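PDB 1ZB7: neurotoxin from Clostridium botulinum, which acts as a zinc endopeptidase in the host cell cytosol, cleaving the synaptobrevins VAMP1, VAMP2 and VAMP3. Local coordinates for residues 20-25 and 34-39; 42-47 and 152-157; 298-303 and 337-342. One frame throughout, in Å; residues are numbered along the deposited sequence.

Overall arrangement
Contacts 1 and 2 are parts of one mixed beta-sheet; their centres lie about 6 Å apart and they touch, Ile20 packing on both Trp44 and Leu154. Contact 1 is mostly buried and joins two adjacent strands of a hairpin by backbone hydrogen bonds and apolar side chains. Contact 2 is partly buried and joins strands that are not neighbours in the sheet, so side-chain polar bonds and bridging waters do much of the work. Contact 3 stands apart, its centre about 34 Å from that of contact 1 and about 28 Å from that of contact 2. Farther from the chain's centre, it seats a short strand on a helix by apolar contacts, without hydrogen bonds between its segments.

Contact 1: 20-25 and 34-39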
loop_
_atom_site.group_PDB
_atom_site.type_symbol
_atom_site.label_atom_id
_atom_site.label_comp_id
_atom_site.label_asym_id
_atom_site.label_seq_id
_atom_site.Cartn_x
_atom_site.Cartn_y
_atom_site.Cartn_z
ATOM N N ILE A 20 0.016 -16.163 40.010
ATOM C CA ILE A 20 0.309 -17.558 39.805
ATOM C C ILE A 20 1.603 -17.771 39.014
ATOM O O ILE A 20 2.190 -16.810 38.411
ATOM C CB ILE A 20 -0.913 -18.303 39.008
ATOM C CG1 ILE A 20 -0.983 -17.790 37.553
ATOM C CG2 ILE A 20 -2.270 -18.117 39.652
ATOM C CD1 ILE A 20 -1.922 -18.702 36.588
ATOM N N MET A 21 2.036 -19.038 39.029
ATOM C CA MET A 21 3.024 -19.632 38.138
ATOM C C MET A 21 2.318 -20.345 37.013
ATOM O O MET A 21 1.431 -21.142 37.229
ATOM C CB MET A 21 3.939 -20.586 38.895
ATOM C CG MET A 21 4.788 -19.901 40.001
ATOM S SD MET A 21 5.732 -18.425 39.482
ATOM C CE MET A 21 7.124 -19.147 38.615
ATOM N N MET A 22 2.687 -20.018 35.792
ATOM C CA MET A 22 2.015 -20.538 34.648
ATOM C C MET A 22 2.980 -20.898 33.529
ATOM O O MET A 22 4.015 -20.317 33.382
ATOM C CB MET A 22 0.921 -19.562 34.116
ATOM C CG MET A 22 1.443 -18.286 33.570
ATOM S SD MET A 22 0.569 -17.562 32.208
ATOM C CE MET A 22 -1.009 -17.073 32.978
ATOM N N GLU A 23 2.590 -21.891 32.757
ATOM C CA GLU A 23 3.370 -22.398 31.668
ATOM C C GLU A 23 2.477 -22.279 30.429
ATOM O O GLU A 23 1.619 -23.069 30.213
ATOM C CB GLU A 23 3.770 -23.809 32.033
ATOM C CG GLU A 23 4.966 -24.315 31.372
ATOM C CD GLU A 23 4.607 -24.993 30.117
ATOM O OE1 GLU A 23 4.275 -26.212 30.232
ATOM O OE2 GLU A 23 4.618 -24.277 29.063
ATOM N N PRO A 24 2.617 -21.189 29.676
ATOM C CA PRO A 24 1.677 -20.889 28.570
ATOM C C PRO A 24 1.967 -21.443 27.168
ATOM O O PRO A 24 1.238 -21.155 26.256
ATOM C CB PRO A 24 1.745 -19.376 28.486
ATOM C CG PRO A 24 3.119 -19.010 29.030
ATOM C CD PRO A 24 3.641 -20.141 29.841
ATOM N N PHE A 25 3.044 -22.171 26.999
ATOM C CA PHE A 25 3.443 -22.713 25.694
ATOM C C PHE A 25 3.365 -24.169 25.977
ATOM O O PHE A 25 3.892 -24.617 26.992
ATOM C CB PHE A 25 4.882 -22.272 25.334
ATOM C CG PHE A 25 5.082 -20.788 25.436
ATOM C CD1 PHE A 25 4.316 -19.915 24.650
ATOM C CD2 PHE A 25 6.009 -20.239 26.344
ATOM C CE1 PHE A 25 4.458 -18.550 24.755
ATOM C CE2 PHE A 25 6.180 -18.837 26.442
ATOM C CZ PHE A 25 5.387 -17.995 25.656
ATOM N N TYR A 34 6.326 -19.163 34.719
ATOM C CA TYR A 34 6.468 -17.743 34.910
ATOM C C TYR A 34 5.426 -17.178 35.848
ATOM O O TYR A 34 4.293 -17.658 35.891
ATOM C CB TYR A 34 6.260 -17.019 33.565
ATOM C CG TYR A 34 7.120 -17.494 32.429
ATOM C CD1 TYR A 34 8.468 -17.108 32.331
ATOM C CD2 TYR A 34 6.592 -18.291 31.428
ATOM C CE1 TYR A 34 9.239 -17.540 31.302
ATOM C CE2 TYR A 34 7.363 -18.733 30.380
ATOM C CZ TYR A 34 8.682 -18.349 30.319
ATOM O OH TYR A 34 9.438 -18.777 29.241
ATOM N N LYS A 35 5.776 -16.079 36.498
ATOM C CA LYS A 35 4.929 -15.394 37.471
ATOM C C LYS A 35 3.992 -14.493 36.685
ATOM O O LYS A 35 4.428 -13.747 35.863
ATOM C CB LYS A 35 5.753 -14.692 38.546
ATOM C CG LYS A 35 4.911 -13.877 39.532
ATOM C CD LYS A 35 5.680 -13.403 40.753
ATOM C CE LYS A 35 4.768 -12.889 41.799
ATOM N NZ LYS A 35 5.451 -12.369 42.955
ATOM N N ALA A 36 2.672 -14.704 36.831
ATOM C CA ALA A 36 1.648 -13.989 36.070
ATOM C C ALA A 36 0.565 -13.351 36.969
ATOM O O ALA A 36 0.363 -13.771 38.075
ATOM C CB ALA A 36 1.016 -14.973 34.895
ATOM N N PHE A 37 -0.035 -12.273 36.481
ATOM C CA PHE A 37 -0.931 -11.358 37.251
ATOM C C PHE A 37 -2.242 -11.173 36.460
ATOM O O PHE A 37 -2.249 -10.771 35.274
ATOM C CB PHE A 37 -0.300 -10.013 37.513
ATOM C CG PHE A 37 1.029 -10.093 38.169
ATOM C CD1 PHE A 37 1.160 -9.881 39.547
ATOM C CD2 PHE A 37 2.134 -10.466 37.451
ATOM C CE1 PHE A 37 2.381 -9.979 40.187
ATOM C CE2 PHE A 37 3.401 -10.569 38.078
ATOM C CZ PHE A 37 3.496 -10.319 39.478
ATOM N N ARG A 38 -3.338 -11.534 37.109
ATOM C CA ARG A 38 -4.623 -11.404 36.493
ATOM C C ARG A 38 -5.188 -10.054 36.875
ATOM O O ARG A 38 -5.802 -9.874 37.967
ATOM C CB ARG A 38 -5.573 -12.541 36.875
ATOM C CG ARG A 38 -6.847 -12.648 35.978
ATOM C CD ARG A 38 -7.935 -13.680 36.399
ATOM N NE ARG A 38 -8.540 -13.304 37.668
ATOM C CZ ARG A 38 -8.505 -14.014 38.804
ATOM N NH1 ARG A 38 -7.897 -15.184 38.855
ATOM N NH2 ARG A 38 -9.045 -13.524 39.928
ATOM N N ILE A 39 -5.024 -9.141 35.946
ATOM C CA ILE A 39 -5.493 -7.792 36.127
ATOM C C ILE A 39 -6.996 -7.536 35.832
ATOM O O ILE A 39 -7.621 -6.592 36.363
ATOM C CB ILE A 39 -4.608 -6.822 35.279
ATOM C CG1 ILE A 39 -4.653 -7.229 33.786
ATOM C CG2 ILE A 39 -3.214 -6.828 35.809
ATOM C CD1 ILE A 39 -4.539 -6.052 32.904
#
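Met22 and Ala36 form the tight part of this antiparallel hairpin. The CG of Met22 takes the crowded position between backbone N and carbonyl carbon (chi1 66°), and bends farther out bring its CE to 3.5 Å from Ala36 CB. On the same face Ile20 CG1 stands 4.4 Å from Ala36 CB. Between the strands, four backbone hydrogen bonds close the ladder, two joining Ile20 with Ala36 and two joining Met22 with Tyr34; the shortest runs from Ala36 N to Ile20 O at 2.7 Å. A CA-H...O contact from Lys35 CA to Ile20 O, 3.2 Å long, adds to the grip. The short strand segments make an angle of 115°, so the hairpin is strongly twisted.

The face carrying Met21 and Lys35 is partly exposed and more loosely built. Met21 folds over so that its SD lies 3.7 Å from Lys35 CA, whereas the extended lysine leads away to the carbonyls of Asp12 and Tyr10. Past the strand, Tyr34, which buries more surface here than any other residue, takes Pro24 CD at its ring edge, 3.8 Å from Tyr34 CD2, and its side chain crosses Phe25 at about a right angle.

In the sheet, strand 19-23 is flanked by 137-142 and strand 34-38 by 43-46; Met22 and Pro24 pack on Ile159 of strand 158-161, while Phe37 touches Leu89 of helix 82-99.

Contact 2: 42-47 and 152-157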
loop_
_atom_site.group_PDB
_atom_site.type_symbol
_atom_site.label_atom_id
_atom_site.label_comp_id
_atom_site.label_asym_id
_atom_site.label_seq_id
_atom_site.Cartn_x
_atom_site.Cartn_y
_atom_site.Cartn_z
ATOM N N ARG A 42 -9.834 -13.215 32.886
ATOM C CA ARG A 42 -9.373 -13.893 31.723
ATOM C C ARG A 42 -8.168 -13.245 30.985
ATOM O O ARG A 42 -7.749 -13.756 29.996
ATOM C CB ARG A 42 -10.585 -14.159 30.817
ATOM C CG ARG A 42 -11.525 -15.135 31.589
ATOM C CD ARG A 42 -12.322 -15.924 30.681
ATOM N NE ARG A 42 -12.385 -17.335 31.072
ATOM C CZ ARG A 42 -11.950 -18.405 30.363
ATOM N NH1 ARG A 42 -11.273 -18.392 29.139
ATOM N NH2 ARG A 42 -12.214 -19.559 30.928
ATOM N N ILE A 43 -7.612 -12.195 31.576
ATOM C CA ILE A 43 -6.497 -11.400 31.016
ATOM C C ILE A 43 -5.315 -11.297 32.022
ATOM O O ILE A 43 -5.446 -10.728 33.122
ATOM C CB ILE A 43 -6.982 -9.980 30.636
ATOM C CG1 ILE A 43 -8.204 -10.040 29.718
ATOM C CG2 ILE A 43 -5.857 -9.224 30.024
ATOM C CD1 ILE A 43 -8.706 -8.627 29.246
ATOM N N TRP A 44 -4.190 -11.838 31.608
ATOM C CA TRP A 44 -3.027 -12.028 32.410
ATOM C C TRP A 44 -1.857 -11.191 31.832
ATOM O O TRP A 44 -1.699 -11.114 30.624
ATOM C CB TRP A 44 -2.634 -13.511 32.408
ATOM C CG TRP A 44 -3.660 -14.343 33.110
ATOM C CD1 TRP A 44 -4.894 -14.887 32.566
ATOM C CD2 TRP A 44 -3.629 -14.786 34.456
ATOM N NE1 TRP A 44 -5.504 -15.587 33.495
ATOM C CE2 TRP A 44 -4.799 -15.575 34.659
ATOM C CE3 TRP A 44 -2.734 -14.613 35.505
ATOM C CZ2 TRP A 44 -5.112 -16.147 35.879
ATOM C CZ3 TRP A 44 -3.052 -15.145 36.743
ATOM C CH2 TRP A 44 -4.216 -15.934 36.922
ATOM N N ILE A 45 -1.097 -10.541 32.726
ATOM C CA ILE A 45 0.208 -9.946 32.422
ATOM C C ILE A 45 1.350 -10.840 32.955
ATOM O O ILE A 45 1.402 -11.206 34.081
ATOM C CB ILE A 45 0.365 -8.564 33.013
ATOM C CG1 ILE A 45 -0.846 -7.686 32.724
ATOM C CG2 ILE A 45 1.649 -7.915 32.533
ATOM C CD1 ILE A 45 -1.219 -7.548 31.262
ATOM N N VAL A 46 2.248 -11.159 32.074
ATOM C CA VAL A 46 3.464 -11.889 32.341
ATOM C C VAL A 46 4.647 -10.950 32.001
ATOM O O VAL A 46 5.006 -10.792 30.844
ATOM C CB VAL A 46 3.577 -13.188 31.564
ATOM C CG1 VAL A 46 4.756 -13.997 32.036
ATOM C CG2 VAL A 46 2.310 -14.063 31.731
ATOM N N PRO A 47 5.190 -10.291 32.996
ATOM C CA PRO A 47 6.288 -9.299 32.776
ATOM C C PRO A 47 7.649 -9.940 32.567
ATOM O O PRO A 47 8.509 -9.810 33.379
ATOM C CB PRO A 47 6.255 -8.430 34.046
ATOM C CG PRO A 47 5.192 -8.903 34.830
ATOM C CD PRO A 47 4.808 -10.288 34.403
ATOM N N LYS A 152 -2.472 -27.991 37.150
ATOM C CA LYS A 152 -3.920 -27.906 36.864
ATOM C C LYS A 152 -4.110 -27.119 35.547
ATOM O O LYS A 152 -3.304 -26.254 35.192
ATOM C CB LYS A 152 -4.610 -27.242 38.078
ATOM C CG LYS A 152 -4.830 -28.261 39.265
ATOM C CD LYS A 152 -6.353 -28.492 39.591
ATOM C CE LYS A 152 -6.710 -29.885 40.096
ATOM N NZ LYS A 152 -6.746 -29.982 41.616
ATOM N N GLY A 153 -5.112 -27.461 34.792
ATOM C CA GLY A 153 -5.462 -26.754 33.578
ATOM C C GLY A 153 -6.035 -25.367 33.885
ATOM O O GLY A 153 -6.527 -25.158 34.959
ATOM N N LEU A 154 -5.862 -24.393 32.985
ATOM C CA LEU A 154 -6.328 -23.050 33.224
ATOM C C LEU A 154 -6.701 -22.446 31.938
ATOM O O LEU A 154 -5.867 -22.336 31.047
ATOM C CB LEU A 154 -5.254 -22.126 33.912
ATOM C CG LEU A 154 -5.669 -20.631 34.082
ATOM C CD1 LEU A 154 -6.799 -20.469 35.104
ATOM C CD2 LEU A 154 -4.529 -19.736 34.493
ATOM N N MET A 155 -7.935 -21.953 31.890
ATOM C CA MET A 155 -8.470 -21.334 30.714
ATOM C C MET A 155 -8.301 -19.800 30.803
ATOM O O MET A 155 -8.582 -19.203 31.840
ATOM C CB MET A 155 -9.908 -21.735 30.583
ATOM C CG MET A 155 -10.132 -23.271 30.341
ATOM S SD MET A 155 -11.885 -23.798 30.494
ATOM C CE MET A 155 -12.658 -22.258 29.759
ATOM N N THR A 156 -7.820 -19.176 29.723
ATOM C CA THR A 156 -7.596 -17.782 29.679
ATOM C C THR A 156 -8.079 -17.258 28.329
ATOM O O THR A 156 -8.128 -18.017 27.378
ATOM C CB THR A 156 -6.012 -17.459 29.806
ATOM O OG1 THR A 156 -5.296 -17.903 28.649
ATOM C CG2 THR A 156 -5.378 -18.153 30.960
ATOM N N ASN A 157 -8.317 -15.950 28.203
ATOM C CA ASN A 157 -8.596 -15.331 26.884
ATOM C C ASN A 157 -7.355 -14.642 26.247
ATOM O O ASN A 157 -7.138 -14.722 25.046
ATOM C CB ASN A 157 -9.765 -14.338 27.004
ATOM C CG ASN A 157 -11.096 -15.013 27.249
ATOM O OD1 ASN A 157 -11.189 -16.229 27.513
ATOM N ND2 ASN A 157 -12.139 -14.248 27.106
HETATM O O HOH W 1 -9.618 -20.533 27.054
HETATM O O HOH W 2 -8.006 -16.835 33.030
#
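Arg42 and Asn157 grip each other twice. The backbone N of Asn157 donates to Arg42 O at 2.9 Å, on a lone pair in the carbonyl plane. With CG anti to the carbonyl carbon (chi1 -64°) and a bend at chi3, the arginine brings NH1 to Asn157 OD1, a 2.7 Å hydrogen bond. OD1 lies near the guanidinium plane, but the guanidinium and amide planes are turned 58° apart. Met155 runs alongside the arginine, pointing the same way, and its carbonyl O sits above one guanidinium face, toward the rim. Two residues on, Trp44 brings its indole against Thr156 and Leu154: NE1 is 3.6 Å from Thr156 CG2, and CZ2 is 3.9 Å from Leu154 CD2.

Water fills in the second layer. One molecule lies in the indole plane, accepting from Trp44 NE1 at 2.8 Å and donating to Met155 O at 2.7 Å. Another donates to Thr156 O and accepts only weakly from Arg42 NH1.

Farther out, Asn157 ND2 bonds to Ile112 O, which helps to fix the amide's rotation, and the backbones of Arg42 and Trp44 hydrogen-bond to Leu158, holding both beside 156-157. Three strands separate 43-46 from the outermost strand 150-155 in sheet order, but the chain runs on through Asn157 into strand 158-161, the parallel neighbour of 43-46. Asn157 N to Arg42 O stands at the start of that pairing, within the mixed sheet of the M27 light-chain protease.

Contact 3: 298-303 and 337-342; sequences DIANRL and YSVDKD
Leu303 sets CG anti to the carbonyl carbon (chi1 -79°) and CD1 anti to CA (chi2 -172°), and together these torsions carry the CD1 branch over the ring of Tyr337. The motif is a helix packed against a two-stranded antiparallel hairpin, made by the last turns of helix 282-303 and by strand 337-338, which pairs with strand 330-331. Leu303 CD1 lies over one face of the ring, 4.3 Å from the Tyr337 centroid and 13° off the ring normal, a CH-pi contact. Nearer the backbone, Leu303 CB comes within 3.8 Å of Tyr337 CD2, so the leucine touches the ring with both the base and one branch of its side chain.

One turn earlier, Ala300 points its methyl at the strand. Here the two backbones come nearest, CA of Ala300 to CA of Tyr337 5.5 Å; Ala300 CB is 4.0 Å from Tyr337 O and 4.2 Å from Tyr337 CB. Val339 extends the apolar line, its CG2 standing 4.4 Å from Ala300 CB, and its side chain also touches Leu293 and Phe296 of the same helix. No hydrogen bond links the two segments. Polar ties come from outside them: Asn304 OD1, next along the chain, takes the N-H of Tyr337, and Lys320 NZ of helix 316-327 bonds to Leu303 O. Lys320 and Lys324 also touch the Tyr337 side chain.

After Val339 the chain turns into helix 341-354. Lys341 folds back, its NZ making a weak hydrogen bond to Val339 O, and Asp340 occupies the N-cap position, its OD2 accepting a hydrogen bond from the backbone N of Lys343.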
loop_
_atom_site.group_PDB
_atom_site.type_symbol
_atom_site.label_atom_id
_atom_site.label_comp_id
_atom_site.label_asym_id
_atom_site.label_seq_id
_atom_site.Cartn_x
_atom_site.Cartn_y
_atom_site.Cartn_z
ATOM N N ASP A 298 -21.255 -23.114 12.015
ATOM C CA ASP A 298 -20.546 -24.306 12.446
ATOM C C ASP A 298 -20.543 -24.484 13.960
ATOM O O ASP A 298 -20.680 -25.627 14.467
ATOM C CB ASP A 298 -19.122 -24.361 11.883
ATOM C CG ASP A 298 -19.079 -24.470 10.315
ATOM O OD1 ASP A 298 -20.016 -24.877 9.610
ATOM O OD2 ASP A 298 -18.041 -24.108 9.770
ATOM N N ILE A 299 -20.377 -23.381 14.681
ATOM C CA ILE A 299 -20.381 -23.400 16.147
ATOM C C ILE A 299 -21.780 -23.721 16.660
ATOM O O ILE A 299 -21.928 -24.575 17.534
ATOM C CB ILE A 299 -19.814 -22.116 16.780
ATOM C CG1 ILE A 299 -18.323 -21.985 16.386
ATOM C CG2 ILE A 299 -20.052 -22.077 18.305
ATOM C CD1 ILE A 299 -17.454 -23.217 16.666
ATOM N N ALA A 300 -22.781 -23.058 16.085
ATOM C CA ALA A 300 -24.174 -23.379 16.434
ATOM C C ALA A 300 -24.491 -24.868 16.141
ATOM O O ALA A 300 -25.030 -25.525 17.026
ATOM C CB ALA A 300 -25.214 -22.400 15.749
ATOM N N ASN A 301 -24.183 -25.387 14.946
ATOM C CA ASN A 301 -24.327 -26.817 14.663
ATOM C C ASN A 301 -23.644 -27.752 15.729
ATOM O O ASN A 301 -24.250 -28.706 16.189
ATOM C CB ASN A 301 -23.749 -27.217 13.281
ATOM C CG ASN A 301 -24.464 -26.553 12.030
ATOM O OD1 ASN A 301 -25.617 -26.185 12.081
ATOM N ND2 ASN A 301 -23.712 -26.424 10.898
ATOM N N ARG A 302 -22.401 -27.456 16.123
ATOM C CA ARG A 302 -21.703 -28.170 17.201
ATOM C C ARG A 302 -22.473 -28.152 18.534
ATOM O O ARG A 302 -22.636 -29.226 19.160
ATOM C CB ARG A 302 -20.201 -27.698 17.398
ATOM C CG ARG A 302 -19.369 -28.408 16.382
ATOM C CD ARG A 302 -17.938 -27.927 16.065
ATOM N NE ARG A 302 -17.042 -28.668 16.921
ATOM C CZ ARG A 302 -16.067 -29.510 16.611
ATOM N NH1 ARG A 302 -15.681 -29.822 15.376
ATOM N NH2 ARG A 302 -15.407 -29.990 17.645
ATOM N N LEU A 303 -23.011 -26.979 18.903
ATOM C CA LEU A 303 -23.674 -26.798 20.144
ATOM C C LEU A 303 -24.903 -27.689 20.190
ATOM O O LEU A 303 -25.256 -28.158 21.236
ATOM C CB LEU A 303 -24.092 -25.337 20.375
ATOM C CG LEU A 303 -23.029 -24.365 20.848
ATOM C CD1 LEU A 303 -23.701 -23.057 21.206
ATOM C CD2 LEU A 303 -22.198 -24.894 22.023
ATOM N N TYR A 337 -29.928 -24.162 18.745
ATOM C CA TYR A 337 -29.299 -22.939 18.396
ATOM C C TYR A 337 -29.207 -22.732 16.916
ATOM O O TYR A 337 -29.007 -23.689 16.124
ATOM C CB TYR A 337 -27.896 -22.863 18.985
ATOM C CG TYR A 337 -27.884 -23.086 20.481
ATOM C CD1 TYR A 337 -28.166 -22.032 21.365
ATOM C CD2 TYR A 337 -27.678 -24.375 21.009
ATOM C CE1 TYR A 337 -28.148 -22.238 22.729
ATOM C CE2 TYR A 337 -27.704 -24.618 22.411
ATOM C CZ TYR A 337 -27.910 -23.528 23.263
ATOM O OH TYR A 337 -27.848 -23.726 24.626
ATOM N N SER A 338 -29.360 -21.458 16.535
ATOM C CA SER A 338 -29.275 -21.052 15.142
ATOM C C SER A 338 -28.705 -19.621 15.095
ATOM O O SER A 338 -28.567 -18.952 16.110
ATOM C CB SER A 338 -30.620 -21.192 14.434
ATOM O OG SER A 338 -31.483 -20.139 14.863
ATOM N N VAL A 339 -28.250 -19.229 13.909
ATOM C CA VAL A 339 -27.722 -17.896 13.638
ATOM C C VAL A 339 -28.790 -17.058 12.980
ATOM O O VAL A 339 -29.270 -17.373 11.863
ATOM C CB VAL A 339 -26.524 -17.922 12.687
ATOM C CG1 VAL A 339 -25.990 -16.478 12.433
ATOM C CG2 VAL A 339 -25.415 -18.772 13.246
ATOM N N ASP A 340 -29.151 -15.992 13.680
ATOM C CA ASP A 340 -30.054 -14.968 13.171
ATOM C C ASP A 340 -29.249 -13.960 12.365
ATOM O O ASP A 340 -28.221 -13.443 12.835
ATOM C CB ASP A 340 -30.763 -14.270 14.341
ATOM C CG ASP A 340 -31.762 -13.228 13.886
ATOM O OD1 ASP A 340 -32.909 -13.623 13.608
ATOM O OD2 ASP A 340 -31.433 -12.033 13.787
ATOM N N LYS A 341 -29.717 -13.691 11.145
ATOM C CA LYS A 341 -29.032 -12.830 10.200
ATOM C C LYS A 341 -28.896 -11.396 10.696
ATOM O O LYS A 341 -27.874 -10.826 10.555
ATOM C CB LYS A 341 -29.692 -12.842 8.810
ATOM C CG LYS A 341 -29.609 -14.201 8.025
ATOM C CD LYS A 341 -28.191 -14.909 7.957
ATOM C CE LYS A 341 -28.302 -16.445 7.541
ATOM N NZ LYS A 341 -28.285 -17.445 8.750
ATOM N N ASP A 342 -29.903 -10.820 11.305
ATOM C CA ASP A 342 -29.763 -9.467 11.857
ATOM C C ASP A 342 -28.815 -9.402 13.052
ATOM O O ASP A 342 -28.021 -8.465 13.190
ATOM C CB ASP A 342 -31.132 -8.906 12.259
ATOM C CG ASP A 342 -32.015 -8.621 11.029
ATOM O OD1 ASP A 342 -31.458 -8.036 10.087
ATOM O OD2 ASP A 342 -33.245 -8.977 11.004
#